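Local coordinates for protein Tv2483 (Treponema vincentii, PDB 6DET) that binds L-arginine with high selectivity and probably delivers it, as a lipoprotein, to an ABC transporter for uptake, at residues S36-D44 with G74-W84; I24-V32 with A226-I234. All blocks are in the same frame, centred on the assembly; numbering follows the deposited sequence.

Contact 1 (S36-D44 with G74-W84); sequences SALVIGVSD and GIHPIFYPIQW. With ARG (arginine), chain B.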
# COMPACT_ATOMS: atom_id res chain seq x y z
N SER A 36 -5.86 3.09 -25.06
CA SER A 36 -5.98 1.65 -24.89
C SER A 36 -4.94 1.15 -23.89
O SER A 36 -4.35 0.09 -24.06
CB SER A 36 -5.87 0.90 -26.22
OG SER A 36 -6.53 -0.35 -26.13
N ALA A 37 -4.72 1.95 -22.87
CA ALA A 37 -3.75 1.58 -21.85
C ALA A 37 -4.02 2.29 -20.54
O ALA A 37 -4.45 3.44 -20.52
CB ALA A 37 -2.34 1.92 -22.32
N LEU A 38 -3.67 1.63 -19.44
CA LEU A 38 -3.78 2.22 -18.12
C LEU A 38 -2.41 2.12 -17.49
O LEU A 38 -1.83 1.03 -17.47
CB LEU A 38 -4.81 1.51 -17.25
CG LEU A 38 -5.02 2.17 -15.88
CD1 LEU A 38 -5.78 3.49 -15.97
CD2 LEU A 38 -5.77 1.22 -14.94
N VAL A 39 -1.87 3.25 -17.05
CA VAL A 39 -0.54 3.30 -16.44
C VAL A 39 -0.73 3.25 -14.93
O VAL A 39 -1.29 4.18 -14.32
CB VAL A 39 0.23 4.55 -16.88
CG1 VAL A 39 1.58 4.61 -16.17
CG2 VAL A 39 0.42 4.56 -18.40
N ILE A 40 -0.27 2.15 -14.32
CA ILE A 40 -0.45 1.90 -12.89
C ILE A 40 0.92 2.12 -12.24
O ILE A 40 1.85 1.36 -12.50
CB ILE A 40 -0.95 0.47 -12.62
CG1 ILE A 40 -2.26 0.16 -13.38
CG2 ILE A 40 -1.12 0.22 -11.12
CD1 ILE A 40 -2.05 -0.84 -14.50
N GLY A 41 1.06 3.19 -11.46
CA GLY A 41 2.31 3.44 -10.76
C GLY A 41 2.43 2.53 -9.55
O GLY A 41 1.48 2.40 -8.77
N VAL A 42 3.60 1.92 -9.38
CA VAL A 42 3.83 1.00 -8.27
C VAL A 42 5.22 1.24 -7.72
O VAL A 42 6.16 1.59 -8.45
CB VAL A 42 3.69 -0.49 -8.69
CG1 VAL A 42 2.24 -0.83 -9.02
CG2 VAL A 42 4.57 -0.78 -9.90
N SER A 43 5.35 1.00 -6.41
CA SER A 43 6.66 0.68 -5.85
C SER A 43 6.90 -0.81 -6.09
O SER A 43 6.11 -1.65 -5.64
CB SER A 43 6.70 1.00 -4.36
OG SER A 43 6.59 2.41 -4.08
N ASP A 44 7.98 -1.15 -6.78
CA ASP A 44 8.16 -2.51 -7.26
C ASP A 44 8.93 -3.39 -6.27
O ASP A 44 9.51 -4.40 -6.69
CB ASP A 44 8.86 -2.48 -8.61
CG ASP A 44 10.29 -2.05 -8.51
OD1 ASP A 44 10.71 -1.55 -7.44
OD2 ASP A 44 11.01 -2.24 -9.50
N GLY A 74 -10.39 -4.30 -22.15
CA GLY A 74 -9.87 -4.21 -23.50
C GLY A 74 -8.70 -3.26 -23.66
O GLY A 74 -8.46 -2.77 -24.77
N ILE A 75 -7.93 -3.03 -22.59
CA ILE A 75 -6.84 -2.06 -22.57
C ILE A 75 -5.60 -2.74 -22.00
O ILE A 75 -5.69 -3.74 -21.28
CB ILE A 75 -7.18 -0.80 -21.73
CG1 ILE A 75 -7.39 -1.14 -20.25
CG2 ILE A 75 -8.42 -0.11 -22.31
CD1 ILE A 75 -7.77 0.05 -19.39
N HIS A 76 -4.43 -2.13 -22.29
CA HIS A 76 -3.16 -2.73 -21.87
C HIS A 76 -2.73 -2.17 -20.52
O HIS A 76 -2.69 -0.94 -20.35
CB HIS A 76 -2.08 -2.49 -22.92
CG HIS A 76 -0.77 -3.15 -22.60
ND1 HIS A 76 -0.64 -4.51 -22.45
CD2 HIS A 76 0.46 -2.62 -22.37
CE1 HIS A 76 0.62 -4.80 -22.16
NE2 HIS A 76 1.31 -3.67 -22.11
N PRO A 77 -2.41 -3.01 -19.53
CA PRO A 77 -1.92 -2.50 -18.25
C PRO A 77 -0.43 -2.22 -18.34
O PRO A 77 0.32 -3.06 -18.84
CB PRO A 77 -2.20 -3.65 -17.28
CG PRO A 77 -2.04 -4.87 -18.14
CD PRO A 77 -2.58 -4.48 -19.51
N ILE A 78 -0.01 -1.05 -17.88
CA ILE A 78 1.41 -0.70 -17.84
C ILE A 78 1.79 -0.48 -16.39
O ILE A 78 1.35 0.50 -15.76
CB ILE A 78 1.73 0.53 -18.69
CG1 ILE A 78 1.42 0.28 -20.17
CG2 ILE A 78 3.23 0.93 -18.52
CD1 ILE A 78 1.43 1.52 -20.98
N PHE A 79 2.65 -1.34 -15.85
CA PHE A 79 3.03 -1.23 -14.45
C PHE A 79 4.31 -0.42 -14.44
O PHE A 79 5.33 -0.89 -14.95
CB PHE A 79 3.17 -2.60 -13.79
CG PHE A 79 1.85 -3.32 -13.69
CD1 PHE A 79 0.96 -2.98 -12.71
CD2 PHE A 79 1.50 -4.30 -14.60
CE1 PHE A 79 -0.28 -3.62 -12.60
CE2 PHE A 79 0.26 -4.94 -14.52
CZ PHE A 79 -0.62 -4.60 -13.51
N TYR A 80 4.24 0.80 -13.93
CA TYR A 80 5.32 1.76 -14.06
C TYR A 80 5.96 1.95 -12.69
O TYR A 80 5.30 2.47 -11.77
CB TYR A 80 4.84 3.11 -14.60
CG TYR A 80 6.03 4.04 -14.87
CD1 TYR A 80 7.19 3.55 -15.47
CD2 TYR A 80 6.00 5.38 -14.51
CE1 TYR A 80 8.28 4.36 -15.70
CE2 TYR A 80 7.10 6.20 -14.75
CZ TYR A 80 8.24 5.68 -15.35
OH TYR A 80 9.34 6.47 -15.59
N PRO A 81 7.20 1.53 -12.50
CA PRO A 81 7.85 1.75 -11.20
C PRO A 81 8.08 3.24 -10.96
O PRO A 81 8.69 3.92 -11.79
CB PRO A 81 9.17 0.99 -11.33
CG PRO A 81 8.97 0.01 -12.43
CD PRO A 81 7.99 0.64 -13.37
N ILE A 82 7.63 3.71 -9.81
CA ILE A 82 7.75 5.10 -9.41
C ILE A 82 8.54 5.23 -8.12
O ILE A 82 8.72 4.27 -7.36
CB ILE A 82 6.40 5.79 -9.24
CG1 ILE A 82 5.55 5.08 -8.16
CG2 ILE A 82 5.63 5.81 -10.59
CD1 ILE A 82 4.33 5.86 -7.71
N GLN A 83 9.03 6.45 -7.90
CA GLN A 83 9.53 6.88 -6.59
C GLN A 83 8.33 7.27 -5.74
O GLN A 83 7.56 8.16 -6.12
CB GLN A 83 10.49 8.06 -6.75
CG GLN A 83 11.07 8.57 -5.46
CD GLN A 83 11.96 7.55 -4.80
OE1 GLN A 83 11.57 6.90 -3.82
NE2 GLN A 83 13.15 7.38 -5.34
N TRP A 84 8.13 6.60 -4.60
CA TRP A 84 6.88 6.79 -3.89
C TRP A 84 6.65 8.25 -3.53
O TRP A 84 5.51 8.72 -3.54
CB TRP A 84 6.86 5.92 -2.62
CG TRP A 84 5.49 5.73 -1.99
CD1 TRP A 84 5.09 6.14 -0.73
CD2 TRP A 84 4.36 5.06 -2.57
NE1 TRP A 84 3.79 5.77 -0.51
CE2 TRP A 84 3.31 5.11 -1.61
CE3 TRP A 84 4.12 4.42 -3.79
CZ2 TRP A 84 2.06 4.56 -1.84
CZ3 TRP A 84 2.86 3.87 -4.02
CH2 TRP A 84 1.85 3.94 -3.05
N ARG B . 0.50 2.21 2.76
CA ARG B . 1.67 3.01 2.34
C ARG B . 1.20 4.34 1.76
O ARG B . 0.02 4.43 1.36
CB ARG B . 2.50 2.26 1.29
CG ARG B . 3.18 1.00 1.81
CD ARG B . 3.93 0.22 0.74
NE ARG B . 5.04 1.00 0.22
CZ ARG B . 5.09 1.56 -0.98
NH1 ARG B . 6.16 2.29 -1.29
NH2 ARG B . 4.08 1.43 -1.84
OXT ARG B . 1.99 5.29 1.68
O HOH W 1 -9.17 0.27 -25.95
O HOH W 2 8.94 3.65 -4.67
O HOH W 3 9.62 1.22 -7.78
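Leu-38, Ile-40 and Val-42 are hydrogen-bonded to His-76, Ile-78, Tyr-80 and Ile-82 as two parallel strands. Each sits beside the residue between its two partners, Leu-38 beside Pro-77 and Ile-40 beside Phe-79. Seven backbone bonds join the strands, from His-76 N to Ser-36 O at one end to Ile-82 N to Val-42 O at the other. Leu-38, Ile-40 and Val-42 each use both N and O toward segment 74-84. The bond from Ile-40 N to Ile-78 O is 2.7 Å long, and Tyr-80 N reaches Ile-40 O almost straight (174°).

Ile-40 and Phe-79 lie side by side on one face of the sheet. Ile-40 CD1 sits over the Phe-79 ring, 4.2 Å from its centroid, in a CH-pi contact. Val-42 CG1 comes to the edge of the same ring. On the other face Ile-78 CD1 touches Ala-37 CB and Val-39 CG2.

Beyond the strands the pair opens onto the arginine pocket. Ser-43 OG lies beside its backbone N (chi1 -66°) and accepts from NH1 of the bound arginine at 2.8 Å. A water 2.7 Å from Ser-43 OG donates to Ile-82 O and accepts a weak bond from Trp-84 N. A second water accepts from Asp-44 N and donates to Ile-82 O. Arginine NH2 lies 3.3 Å above the Trp-84 plane, toward the rim, and Trp-84 NE1 donates to OXT at 2.9 Å. Asp-44 OD2 forms a salt bridge with Arg-52.

Strand 37-42, helix 61-73 and strand 76-81 form a beta-alpha-beta crossover. The helix covers the face of Leu-38, Ile-40 and Phe-79. Strand 37-42 lies between strands 76-81 and 98-104, and Gly-41 bonds to Cys-98 and Ala-100.

Contact 2 (I24-V32 with A226-I234); sequences IEDPSWSKV and ADASLVAKI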
# COMPACT_ATOMS: atom_id res chain seq x y z
N ILE A 24 -21.89 15.67 -20.51
CA ILE A 24 -22.07 14.57 -19.60
C ILE A 24 -20.68 14.32 -18.96
O ILE A 24 -20.14 15.22 -18.34
CB ILE A 24 -22.70 13.34 -20.32
CG1 ILE A 24 -24.03 13.75 -20.97
CG2 ILE A 24 -22.94 12.17 -19.36
CD1 ILE A 24 -25.12 12.67 -21.02
N GLU A 25 -20.09 13.14 -19.15
CA GLU A 25 -19.01 12.68 -18.29
C GLU A 25 -17.71 13.45 -18.53
O GLU A 25 -17.44 13.97 -19.63
CB GLU A 25 -18.75 11.19 -18.52
CG GLU A 25 -19.85 10.26 -18.01
CD GLU A 25 -19.94 8.97 -18.81
OE1 GLU A 25 -19.59 7.91 -18.26
OE2 GLU A 25 -20.36 9.03 -19.98
N ASP A 26 -16.88 13.51 -17.49
CA ASP A 26 -15.51 13.97 -17.68
C ASP A 26 -14.76 12.98 -18.58
O ASP A 26 -15.11 11.80 -18.66
CB ASP A 26 -14.81 14.11 -16.33
CG ASP A 26 -14.35 12.78 -15.78
OD1 ASP A 26 -13.20 12.39 -16.12
OD2 ASP A 26 -15.11 12.15 -15.00
N PRO A 27 -13.75 13.45 -19.31
CA PRO A 27 -13.12 12.60 -20.33
C PRO A 27 -12.09 11.59 -19.81
O PRO A 27 -11.33 11.05 -20.62
CB PRO A 27 -12.43 13.62 -21.25
CG PRO A 27 -12.09 14.72 -20.32
CD PRO A 27 -13.21 14.81 -19.33
N SER A 28 -12.04 11.29 -18.51
CA SER A 28 -10.91 10.49 -18.03
C SER A 28 -10.99 9.05 -18.54
O SER A 28 -9.97 8.47 -18.92
CB SER A 28 -10.81 10.53 -16.50
OG SER A 28 -12.01 10.10 -15.83
N TRP A 29 -12.19 8.46 -18.57
CA TRP A 29 -12.31 7.13 -19.18
C TRP A 29 -12.03 7.20 -20.67
O TRP A 29 -11.26 6.38 -21.21
CB TRP A 29 -13.69 6.52 -18.91
CG TRP A 29 -13.92 5.33 -19.79
CD1 TRP A 29 -14.89 5.20 -20.75
CD2 TRP A 29 -13.14 4.13 -19.86
NE1 TRP A 29 -14.77 3.99 -21.39
CE2 TRP A 29 -13.71 3.31 -20.86
CE3 TRP A 29 -12.02 3.67 -19.16
CZ2 TRP A 29 -13.19 2.06 -21.18
CZ3 TRP A 29 -11.51 2.41 -19.49
CH2 TRP A 29 -12.10 1.63 -20.48
N SER A 30 -12.64 8.15 -21.39
CA SER A 30 -12.38 8.25 -22.81
C SER A 30 -10.88 8.32 -23.12
O SER A 30 -10.40 7.70 -24.08
CB SER A 30 -13.09 9.47 -23.38
OG SER A 30 -14.49 9.24 -23.33
N LYS A 31 -10.13 9.09 -22.33
CA LYS A 31 -8.70 9.22 -22.60
C LYS A 31 -8.00 7.87 -22.50
O LYS A 31 -7.17 7.51 -23.35
CB LYS A 31 -8.09 10.23 -21.63
CG LYS A 31 -8.36 11.68 -21.97
CD LYS A 31 -7.77 12.64 -20.93
CE LYS A 31 -8.33 14.05 -21.16
NZ LYS A 31 -8.02 15.01 -20.07
N VAL A 32 -8.34 7.08 -21.47
CA VAL A 32 -7.74 5.76 -21.29
C VAL A 32 -8.17 4.81 -22.39
O VAL A 32 -7.36 4.03 -22.91
CB VAL A 32 -8.11 5.22 -19.89
CG1 VAL A 32 -7.86 3.72 -19.80
CG2 VAL A 32 -7.37 6.00 -18.84
N ALA A 226 -10.19 14.77 -10.51
CA ALA A 226 -11.26 15.02 -11.46
C ALA A 226 -11.74 13.78 -12.19
O ALA A 226 -12.72 13.86 -12.94
CB ALA A 226 -10.77 16.05 -12.49
N ASP A 227 -11.06 12.64 -12.06
CA ASP A 227 -11.23 11.53 -13.01
C ASP A 227 -12.34 10.57 -12.56
O ASP A 227 -12.14 9.36 -12.36
CB ASP A 227 -9.90 10.82 -13.22
CG ASP A 227 -8.91 11.62 -14.07
OD1 ASP A 227 -9.18 12.82 -14.35
OD2 ASP A 227 -7.85 11.05 -14.45
N ALA A 228 -13.54 11.12 -12.45
CA ALA A 228 -14.68 10.35 -11.94
C ALA A 228 -15.11 9.23 -12.91
O ALA A 228 -15.40 8.11 -12.46
CB ALA A 228 -15.83 11.29 -11.66
N SER A 229 -15.14 9.48 -14.22
CA SER A 229 -15.60 8.44 -15.14
C SER A 229 -14.60 7.28 -15.21
O SER A 229 -15.00 6.11 -15.33
CB SER A 229 -15.83 9.04 -16.54
OG SER A 229 -14.60 9.61 -17.02
N LEU A 230 -13.30 7.58 -15.16
CA LEU A 230 -12.31 6.52 -15.11
C LEU A 230 -12.50 5.66 -13.86
O LEU A 230 -12.52 4.43 -13.94
CB LEU A 230 -10.89 7.10 -15.14
CG LEU A 230 -9.75 6.10 -14.98
CD1 LEU A 230 -9.83 5.02 -16.04
CD2 LEU A 230 -8.36 6.79 -15.05
N VAL A 231 -12.67 6.30 -12.71
CA VAL A 231 -12.79 5.54 -11.46
C VAL A 231 -14.09 4.73 -11.47
O VAL A 231 -14.10 3.57 -11.05
CB VAL A 231 -12.71 6.48 -10.25
CG1 VAL A 231 -13.12 5.76 -8.94
CG2 VAL A 231 -11.33 7.05 -10.11
N ALA A 232 -15.19 5.31 -11.96
CA ALA A 232 -16.45 4.57 -12.03
C ALA A 232 -16.33 3.33 -12.91
O ALA A 232 -16.87 2.27 -12.57
CB ALA A 232 -17.58 5.47 -12.56
N LYS A 233 -15.65 3.44 -14.05
CA LYS A 233 -15.46 2.28 -14.92
C LYS A 233 -14.68 1.20 -14.20
O LYS A 233 -15.04 0.02 -14.21
CB LYS A 233 -14.72 2.69 -16.21
CG LYS A 233 -14.97 1.78 -17.37
CD LYS A 233 -16.29 2.13 -18.00
CE LYS A 233 -16.66 1.22 -19.11
NZ LYS A 233 -18.00 1.60 -19.61
N ILE A 234 -13.56 1.61 -13.58
CA ILE A 234 -12.71 0.70 -12.81
C ILE A 234 -13.52 0.01 -11.72
O ILE A 234 -13.46 -1.21 -11.54
CB ILE A 234 -11.54 1.48 -12.21
CG1 ILE A 234 -10.61 2.04 -13.30
CG2 ILE A 234 -10.79 0.58 -11.20
CD1 ILE A 234 -9.88 1.07 -14.03
O HOH W 4 -11.15 14.29 -15.85
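Ser-229 and Asp-26 make the first set of hydrogen bonds. Ser-229 N donates to the syn lone pair of Asp-26 OD2 at 2.8 Å. Ser-229 OG donates to Asp-26 O, from above the carbonyl plane, and accepts from Trp-29 N at 3.1 Å. With chi1 at 60°, Ser-229 OG lies between its own N and carbonyl carbon, within reach of both partners. Ser-28 OG accepts from Leu-230 N at 2.9 Å and donates to Asp-26 OD1 at 2.6 Å.

Asp-26 OD1 also accepts from Ser-28 N. This is an Asx turn just before helix 28-35, which meets helix 228-243 near the N-terminal ends of both. The axes of the short helical segments approach to 7.6 Å at 71°. The carboxylate of Asp-26 thus bonds to backbone N-H groups of both segments.

The charged groups come next. Asp-26 OD1 and Asp-227 OD1 are 4.4 Å apart, a like-charge pair with a water between them. Asp-227 OD2 forms a salt bridge with Arg-224, which probably eases the repulsion.

The apolar contacts lie further along the helices. Lys-233 CG sits over the six-membered ring of Trp-29, 3.8 Å from its centroid, in a CH-pi contact almost on the ring normal. Leu-230 CD1 meets the edge of that ring and also touches Val-32 CG2.

From the N terminus, residues 24-32 form the first half of contact 2 and lead through helix 28-35 straight into strand 37-42, the first half of contact 1. Contact 1 closes a loop of 29 residues that holds helix 61-73. The chain returns to contact 2 only at 226-234, after 193 residues, so contact 1 is nested inside that much longer loop. The centres are about 17 Å apart, but the two contacts touch. Val-32 packs on Ala-37, Leu-38 and Ile-75, and Ile-234 reaches Leu-38. Contact 1 joins neighbouring strands of the sheet beside the arginine pocket; contact 2 ties the N-terminal helix to helix 228-243.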